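Local coordinates for protein SmhB (Serratia marcescens, PDB 6ZZ5) that is one component of the tripartite alpha-pore-forming toxin Smh and probably acts with its partner proteins to form a membrane pore, at residues A297-K301 with G302-D306; D286-T289 with S290-T294; S248-S252 with E253-A257. All blocks are in the same frame, centred on the assembly; numbering follows the deposited sequence. Where two conformers were deposited one is given.

Contact 1. Residues A297-K301 with G302-D306; sequences ANLRK and GIIDD. With SO4 (sulfate ion), chain C.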
loop_
_atom_site.group_PDB
_atom_site.type_symbol
_atom_site.label_atom_id
_atom_site.label_comp_id
_atom_site.label_asym_id
_atom_site.label_seq_id
_atom_site.Cartn_x
_atom_site.Cartn_y
_atom_site.Cartn_z
ATOM N N ALA A 297 16.212 4.455 32.810
ATOM C CA ALA A 297 16.108 5.506 33.847
ATOM C C ALA A 297 15.696 4.885 35.192
ATOM O O ALA A 297 16.326 5.200 36.241
ATOM C CB ALA A 297 15.143 6.623 33.392
ATOM N N ASN A 298 14.751 3.960 35.173
ATOM C CA ASN A 298 14.170 3.371 36.402
ATOM C C ASN A 298 15.199 2.464 37.084
ATOM O O ASN A 298 15.301 2.428 38.326
ATOM C CB ASN A 298 12.831 2.694 36.100
ATOM C CG ASN A 298 11.696 3.703 36.066
ATOM O OD1 ASN A 298 11.873 4.823 36.502
ATOM N ND2 ASN A 298 10.563 3.348 35.489
ATOM N N LEU A 299 15.994 1.764 36.307
ATOM C CA LEU A 299 17.050 0.921 36.888
ATOM C C LEU A 299 18.139 1.815 37.494
ATOM O O LEU A 299 18.549 1.572 38.648
ATOM C CB LEU A 299 17.603 0.005 35.808
ATOM C CG LEU A 299 18.688 -0.944 36.308
ATOM C CD1 LEU A 299 18.178 -1.878 37.393
ATOM C CD2 LEU A 299 19.243 -1.732 35.142
ATOM N N ARG A 300 18.540 2.851 36.766
ATOM C CA ARG A 300 19.612 3.766 37.210
ATOM C C ARG A 300 19.197 4.386 38.551
ATOM O O ARG A 300 20.023 4.546 39.418
ATOM C CB ARG A 300 19.838 4.853 36.161
ATOM C CG ARG A 300 20.704 5.984 36.666
ATOM C CD ARG A 300 20.919 7.192 35.771
ATOM N NE ARG A 300 19.841 7.611 34.887
ATOM C CZ ARG A 300 18.875 8.499 35.141
ATOM N NH1 ARG A 300 18.781 9.084 36.320
ATOM N NH2 ARG A 300 17.995 8.786 34.181
ATOM N N LYS A 301 17.936 4.767 38.675
ATOM C CA LYS A 301 17.409 5.437 39.874
ATOM C C LYS A 301 17.051 4.437 40.959
ATOM O O LYS A 301 16.703 4.919 42.028
ATOM C CB LYS A 301 16.160 6.229 39.515
ATOM C CG LYS A 301 16.386 7.402 38.576
ATOM C CD LYS A 301 15.053 8.016 38.281
ATOM C CE LYS A 301 14.991 8.799 37.020
ATOM N NZ LYS A 301 13.638 9.373 36.888
ATOM N N GLY A 302 17.196 3.122 40.757
ATOM C CA GLY A 302 16.837 2.141 41.812
ATOM C C GLY A 302 15.305 2.012 42.014
ATOM O O GLY A 302 14.880 1.379 42.972
ATOM N N ILE A 303 14.492 2.481 41.086
ATOM C CA ILE A 303 13.021 2.286 41.121
ATOM C C ILE A 303 12.666 0.858 40.683
ATOM O O ILE A 303 11.687 0.317 41.201
ATOM C CB ILE A 303 12.327 3.375 40.288
ATOM C CG1 ILE A 303 12.452 4.749 40.957
ATOM C CG2 ILE A 303 10.875 3.022 40.042
ATOM C CD1 ILE A 303 12.134 5.901 40.042
ATOM N N ILE A 304 13.393 0.267 39.735
ATOM C CA ILE A 304 13.326 -1.184 39.455
ATOM C C ILE A 304 14.709 -1.768 39.704
ATOM O O ILE A 304 15.692 -0.996 39.829
ATOM C CB ILE A 304 12.852 -1.479 38.027
ATOM C CG1 ILE A 304 13.854 -0.951 36.989
ATOM C CG2 ILE A 304 11.403 -0.991 37.835
ATOM C CD1 ILE A 304 13.451 -1.228 35.583
ATOM N N ASP A 305 14.774 -3.086 39.832
ATOM C CA ASP A 305 16.038 -3.827 40.075
ATOM C C ASP A 305 16.245 -4.895 38.975
ATOM O O ASP A 305 15.398 -5.021 38.045
ATOM C CB ASP A 305 16.035 -4.320 41.521
ATOM C CG ASP A 305 14.998 -5.375 41.820
ATOM O OD1 ASP A 305 14.308 -5.821 40.870
ATOM O OD2 ASP A 305 14.817 -5.667 43.036
ATOM N N ASP A 306 17.340 -5.640 39.052
ATOM C CA ASP A 306 17.666 -6.668 38.030
ATOM C C ASP A 306 16.605 -7.752 38.030
ATOM O O ASP A 306 16.316 -8.296 36.982
ATOM C CB ASP A 306 19.060 -7.242 38.291
ATOM C CG ASP A 306 20.147 -6.206 38.026
ATOM O OD1 ASP A 306 19.814 -5.137 37.577
ATOM O OD2 ASP A 306 21.316 -6.490 38.245
HETATM S S SO4 C . 16.150 11.723 35.641
HETATM O O1 SO4 C . 17.275 11.372 36.479
HETATM O O2 SO4 C . 15.698 10.575 34.881
HETATM O O3 SO4 C . 16.558 12.755 34.718
HETATM O O4 SO4 C . 15.064 12.188 36.481
#
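Ile304 turns its CG1 branch into the position between its own backbone N and carbonyl carbon (chi1 64°), which lays CG1 against the last helical turn, 3.5 Å from Leu299 N and 4.0 Å from Leu299 CB. Leu299 CG stands anti to its backbone N (chi1 -179°), which brings CD1 within 3.7 Å of Asp306 OD1, the two side chains crossing at about a right angle. Beyond them, Trp102 and Leu103 of helix 99-151 cover Leu299. The helix ends in a Schellman motif at Gly302, whose positive phi suits a residue without a side chain, since a CB would run into the carbonyl of Lys301. Two amides then share Asn298 O: Ile303 N lies in the carbonyl plane at 2.9 Å, whereas Ile304 N stands well above it at 3.2 Å. Gly302 N turns back to Leu299 O, which also accepts from Lys99 NZ. Lys301 lies side by side with Ile303, its CD 4.0 Å from Ile303 CD1, and Lys301 NZ hydrogen-bonds sulfate O4 at 3.2 Å. The Arg300 guanidinium meets that ion at its edge, with NH1 2.7 Å from sulfate O1. Asp305 OD1, capping the next helix, accepts from Phe308 N. Two basic side chains beside the carbonyl end of a helix should attract an anion, and the sulfate, probably from the crystallisation liquor, is consistent with this.

Contact 2. Residues D286-T289 with S290-T294; sequences DSLT and SELET. With EDO (1,2-ethanediol), chain J; EDO (1,2-ethanediol), chain I.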
loop_
_atom_site.group_PDB
_atom_site.type_symbol
_atom_site.label_atom_id
_atom_site.label_comp_id
_atom_site.label_asym_id
_atom_site.label_seq_id
_atom_site.Cartn_x
_atom_site.Cartn_y
_atom_site.Cartn_z
ATOM N N ASP A 286 7.807 4.459 18.675
ATOM C CA ASP A 286 7.871 5.449 19.777
ATOM C C ASP A 286 7.521 4.756 21.111
ATOM O O ASP A 286 8.179 5.055 22.131
ATOM C CB ASP A 286 6.961 6.654 19.533
ATOM C CG ASP A 286 7.295 7.769 20.507
ATOM O OD1 ASP A 286 8.453 8.223 20.491
ATOM O OD2 ASP A 286 6.415 8.130 21.294
ATOM N N SER A 287 6.503 3.898 21.114
ATOM C CA SER A 287 6.037 3.246 22.365
ATOM C C SER A 287 7.141 2.305 22.851
ATOM O O SER A 287 7.355 2.244 24.054
ATOM C CB SER A 287 4.718 2.566 22.239
ATOM O OG SER A 287 4.823 1.379 21.462
ATOM N N LEU A 288 7.823 1.616 21.939
ATOM C CA LEU A 288 8.912 0.687 22.277
ATOM C C LEU A 288 10.103 1.495 22.822
ATOM O O LEU A 288 10.583 1.148 23.903
ATOM C CB LEU A 288 9.296 -0.167 21.064
ATOM C CG LEU A 288 10.492 -1.089 21.269
ATOM C CD1 LEU A 288 10.095 -2.151 22.319
ATOM C CD2 LEU A 288 10.927 -1.717 19.961
ATOM N N THR A 289 10.579 2.526 22.134
ATOM C CA THR A 289 11.758 3.311 22.609
ATOM C C THR A 289 11.456 3.972 23.961
ATOM O O THR A 289 12.329 3.951 24.846
ATOM C CB THR A 289 12.229 4.311 21.557
ATOM O OG1 THR A 289 11.105 5.127 21.283
ATOM C CG2 THR A 289 12.662 3.636 20.290
ATOM N N SER A 290 10.259 4.507 24.121
ATOM C CA SER A 290 9.802 5.120 25.393
ATOM C C SER A 290 9.877 4.091 26.519
ATOM O O SER A 290 10.378 4.445 27.626
ATOM C CB SER A 290 8.416 5.659 25.283
ATOM O OG SER A 290 8.424 6.863 24.561
ATOM N N GLU A 291 9.397 2.874 26.256
ATOM C CA GLU A 291 9.469 1.821 27.284
ATOM C C GLU A 291 10.946 1.561 27.629
ATOM O O GLU A 291 11.287 1.486 28.859
ATOM C CB GLU A 291 8.743 0.544 26.886
ATOM C CG GLU A 291 8.731 -0.441 28.043
ATOM C CD GLU A 291 8.024 -1.790 27.917
ATOM O OE1 GLU A 291 7.088 -1.940 27.081
ATOM O OE2 GLU A 291 8.402 -2.706 28.695
ATOM N N LEU A 292 11.795 1.352 26.641
ATOM C CA LEU A 292 13.191 0.938 26.915
ATOM C C LEU A 292 13.912 2.058 27.658
ATOM O O LEU A 292 14.742 1.748 28.551
ATOM C CB LEU A 292 13.892 0.628 25.589
ATOM C CG LEU A 292 13.368 -0.615 24.893
ATOM C CD1 LEU A 292 13.973 -0.671 23.498
ATOM C CD2 LEU A 292 13.787 -1.854 25.695
ATOM N N GLU A 293 13.674 3.320 27.272
ATOM C CA GLU A 293 14.274 4.488 27.957
ATOM C C GLU A 293 13.777 4.544 29.405
ATOM O O GLU A 293 14.593 4.808 30.279
ATOM C CB GLU A 293 13.972 5.801 27.227
ATOM C CG GLU A 293 14.797 5.934 25.953
ATOM C CD GLU A 293 14.354 6.984 24.941
ATOM O OE1 GLU A 293 13.441 7.742 25.262
ATOM O OE2 GLU A 293 14.927 7.009 23.810
ATOM N N THR A 294 12.493 4.290 29.642
ATOM C CA THR A 294 11.925 4.287 31.011
ATOM C C THR A 294 12.579 3.197 31.871
ATOM O O THR A 294 12.919 3.492 33.060
ATOM C CB THR A 294 10.399 4.219 30.981
ATOM O OG1 THR A 294 10.021 5.319 30.163
ATOM C CG2 THR A 294 9.785 4.436 32.346
HETATM C C1 EDO J . 4.727 -5.357 28.688
HETATM O O1 EDO J . 4.273 -5.972 27.491
HETATM C C2 EDO J . 5.370 -4.069 28.390
HETATM O O2 EDO J . 6.060 -4.124 27.151
HETATM C C1 EDO I . 10.312 -5.279 26.895
HETATM O O1 EDO I . 8.959 -5.376 27.306
HETATM C C2 EDO I . 10.462 -4.409 25.712
HETATM O O2 EDO I . 9.759 -4.919 24.594
#
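Asp286 O accepts the alpha-helical i to i+4 bond from Ser290 N at 2.9 Å, within successive turns far along helix 252-300, one of the long helices of this bundle. In the conformer of Ser290 described here its OG may add a second bond to the same oxygen, but this is less sure, because the side chain is modelled in two positions. One turn on, the double grip is firm: Ser290 O accepts from Thr294 N at 2.9 Å and from Thr294 OG1 at 2.7 Å, the two donors arriving from opposite faces of the carbonyl plane. Threonine suits this place because its short hydroxyl arm can reach back to the preceding turn. The apolar side of the helix is carried by leucines. Leu288 and Leu292 are one turn apart and slant across each other, Leu288 CG meeting Leu292 CD1 at 4.2 Å, and both pack on Tyr82 of helix 44-92. Leu292 also rests on Ser110 and Ala113 of helix 99-151, whose side chains are small. Thr289 faces that helix too, and its OG1 is hydrogen-bonded to Gln117 and to the carbonyl of Trp285. The amide of Gln117 additionally donates to Asp286 OD1, so one glutamine joins two residues of this helix to its neighbour. Glu293 folds CB and CG over Thr289 O, and its carboxylate has a long, weak ion pair with Lys114. Glu291 instead extends fully beyond CG toward two ethanediol molecules, probably from the crystallisation liquor; its OE2 lies 3.1 Å from O1 of the chain I molecule.

Contact 3. Residues S248-S252 with E253-A257; sequences SQLNS and EVLVA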
loop_
_atom_site.group_PDB
_atom_site.type_symbol
_atom_site.label_atom_id
_atom_site.label_comp_id
_atom_site.label_asym_id
_atom_site.label_seq_id
_atom_site.Cartn_x
_atom_site.Cartn_y
_atom_site.Cartn_z
ATOM N N SER A 248 -21.842 5.606 -21.196
ATOM C CA SER A 248 -21.321 5.561 -22.594
ATOM C C SER A 248 -22.038 6.609 -23.487
ATOM O O SER A 248 -21.748 6.641 -24.677
ATOM C CB SER A 248 -21.383 4.146 -23.153
ATOM O OG SER A 248 -22.718 3.770 -23.482
ATOM N N GLN A 249 -22.949 7.447 -22.964
ATOM C CA GLN A 249 -23.495 8.621 -23.714
ATOM C C GLN A 249 -22.483 9.776 -23.667
ATOM O O GLN A 249 -22.625 10.674 -24.515
ATOM C CB GLN A 249 -24.894 9.071 -23.251
ATOM C CG GLN A 249 -24.933 9.887 -21.961
ATOM C CD GLN A 249 -25.027 9.018 -20.727
ATOM O OE1 GLN A 249 -24.561 7.881 -20.693
ATOM N NE2 GLN A 249 -25.640 9.552 -19.693
ATOM N N LEU A 250 -21.501 9.760 -22.753
ATOM C CA LEU A 250 -20.482 10.837 -22.599
ATOM C C LEU A 250 -19.484 10.802 -23.779
ATOM O O LEU A 250 -19.246 9.725 -24.351
ATOM C CB LEU A 250 -19.773 10.609 -21.256
ATOM C CG LEU A 250 -19.273 11.830 -20.484
ATOM C CD1 LEU A 250 -20.374 12.842 -20.194
ATOM C CD2 LEU A 250 -18.638 11.377 -19.178
ATOM N N ASN A 251 -18.869 11.937 -24.103
ATOM C CA ASN A 251 -17.841 12.034 -25.163
ATOM C C ASN A 251 -16.710 11.037 -24.822
ATOM O O ASN A 251 -16.256 10.989 -23.671
ATOM C CB ASN A 251 -17.355 13.470 -25.348
ATOM C CG ASN A 251 -16.166 13.560 -26.291
ATOM O OD1 ASN A 251 -15.032 13.279 -25.876
ATOM N ND2 ASN A 251 -16.405 13.927 -27.562
ATOM N N SER A 252 -16.259 10.259 -25.810
ATOM C CA SER A 252 -15.269 9.179 -25.634
ATOM C C SER A 252 -13.950 9.710 -25.047
ATOM O O SER A 252 -13.333 9.015 -24.216
ATOM C CB SER A 252 -15.050 8.513 -26.941
ATOM O OG SER A 252 -16.055 7.542 -27.130
ATOM N N GLU A 253 -13.491 10.875 -25.501
ATOM C CA GLU A 253 -12.176 11.417 -25.085
ATOM C C GLU A 253 -12.326 11.938 -23.649
ATOM O O GLU A 253 -11.397 11.819 -22.859
ATOM C CB GLU A 253 -11.723 12.490 -26.078
ATOM C CG GLU A 253 -11.294 11.922 -27.411
ATOM C CD GLU A 253 -12.390 11.302 -28.251
ATOM O OE1 GLU A 253 -13.394 12.028 -28.532
ATOM O OE2 GLU A 253 -12.242 10.090 -28.604
ATOM N N VAL A 254 -13.483 12.501 -23.319
ATOM C CA VAL A 254 -13.774 12.945 -21.947
ATOM C C VAL A 254 -13.709 11.719 -21.037
ATOM O O VAL A 254 -13.208 11.870 -19.938
ATOM C CB VAL A 254 -15.124 13.657 -21.847
ATOM C CG1 VAL A 254 -15.507 13.860 -20.388
ATOM C CG2 VAL A 254 -15.087 14.980 -22.594
ATOM N N LEU A 255 -14.348 10.625 -21.424
ATOM C CA LEU A 255 -14.401 9.381 -20.611
ATOM C C LEU A 255 -12.968 8.956 -20.279
ATOM O O LEU A 255 -12.696 8.618 -19.138
ATOM C CB LEU A 255 -15.105 8.275 -21.409
ATOM C CG LEU A 255 -16.223 7.465 -20.758
ATOM C CD1 LEU A 255 -17.008 8.278 -19.747
ATOM C CD2 LEU A 255 -17.204 6.938 -21.832
ATOM N N VAL A 256 -12.118 8.856 -21.288
ATOM C CA VAL A 256 -10.689 8.513 -21.101
ATOM C C VAL A 256 -10.055 9.516 -20.126
ATOM O O VAL A 256 -9.385 9.075 -19.172
ATOM C CB VAL A 256 -9.980 8.446 -22.457
ATOM C CG1 VAL A 256 -8.490 8.336 -22.293
ATOM C CG2 VAL A 256 -10.542 7.298 -23.301
ATOM N N ALA A 257 -10.240 10.820 -20.323
ATOM C CA ALA A 257 -9.621 11.851 -19.458
ATOM C C ALA A 257 -10.109 11.633 -18.018
ATOM O O ALA A 257 -9.278 11.751 -17.072
ATOM C CB ALA A 257 -9.963 13.225 -19.935
#
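Asn251 OD1 is gripped by two backbone amides of the first turn of helix 252-300. Val254 N sits 3.1 Å from OD1, in the amide plane and on a lone pair, with a fairly straight N-H...O angle of 158°. Glu253 N is nearer to OD1, at 2.9 Å, but its bond is bent and weak. Asparagine suits the position because its side chain is just long enough to bring a carbonyl oxygen to amides that have no preceding turn to supply one; with CG anti to the backbone N (chi1 172°), OD1 is brought to face them. The backbone takes over directly afterwards, as Asn251 O accepts from Leu255 N at 3.0 Å and Ser252 O from Val256 N. Glu253 bends at chi2, and its OE1 lies 3.4 Å from Asn251 OD1; these are two acceptors with no bond between them, and the amide and carboxylate planes are 82° apart. The Glu253 side chain also touches Phe37 and Phe40. An acidic residue near a helix start would be expected to interact favourably with the helix dipole.

Just before the cap, Leu250 turns toward the helix and slips its CD2 in 3.5 Å from Leu255 CD1. The same methyl touches Val254 CG1 at 4.2 Å, the two side chains crossing at about a right angle. Leu250, Val254 and Leu255 thus pack together at the junction of loop and helix, and the cluster continues into helix 156-184 through Val158, Leu159 and Leu162. Val254 also lies against Leu148 of helix 99-151. The apolar contact between Leu250, just before the N-cap, and Leu255, four places after the N-cap, is a hydrophobic staple, here beside an asparagine cap at the start of a long helix in an alpha-helical toxin bundle.

In the fold
Along the chain, contact 3 comes first: it ends the loop that follows helix 230-245 and starts helix 252-300. Contact 2 lies far along the same helix, and contact 1 finishes it and turns the chain toward helix 306-319. The three are in series, so none nests within or crosses another. Contacts 1 and 2 adjoin in sequence, their centres about 15 Å apart, whereas the centres of contacts 1 and 3 are about 70 Å apart, on opposite sides of the chain's centre. Helix 99-151 accompanies the long helix past all three, joined by helix 156-184 at contact 3 and by helices 4-30 and 44-92 at contact 2.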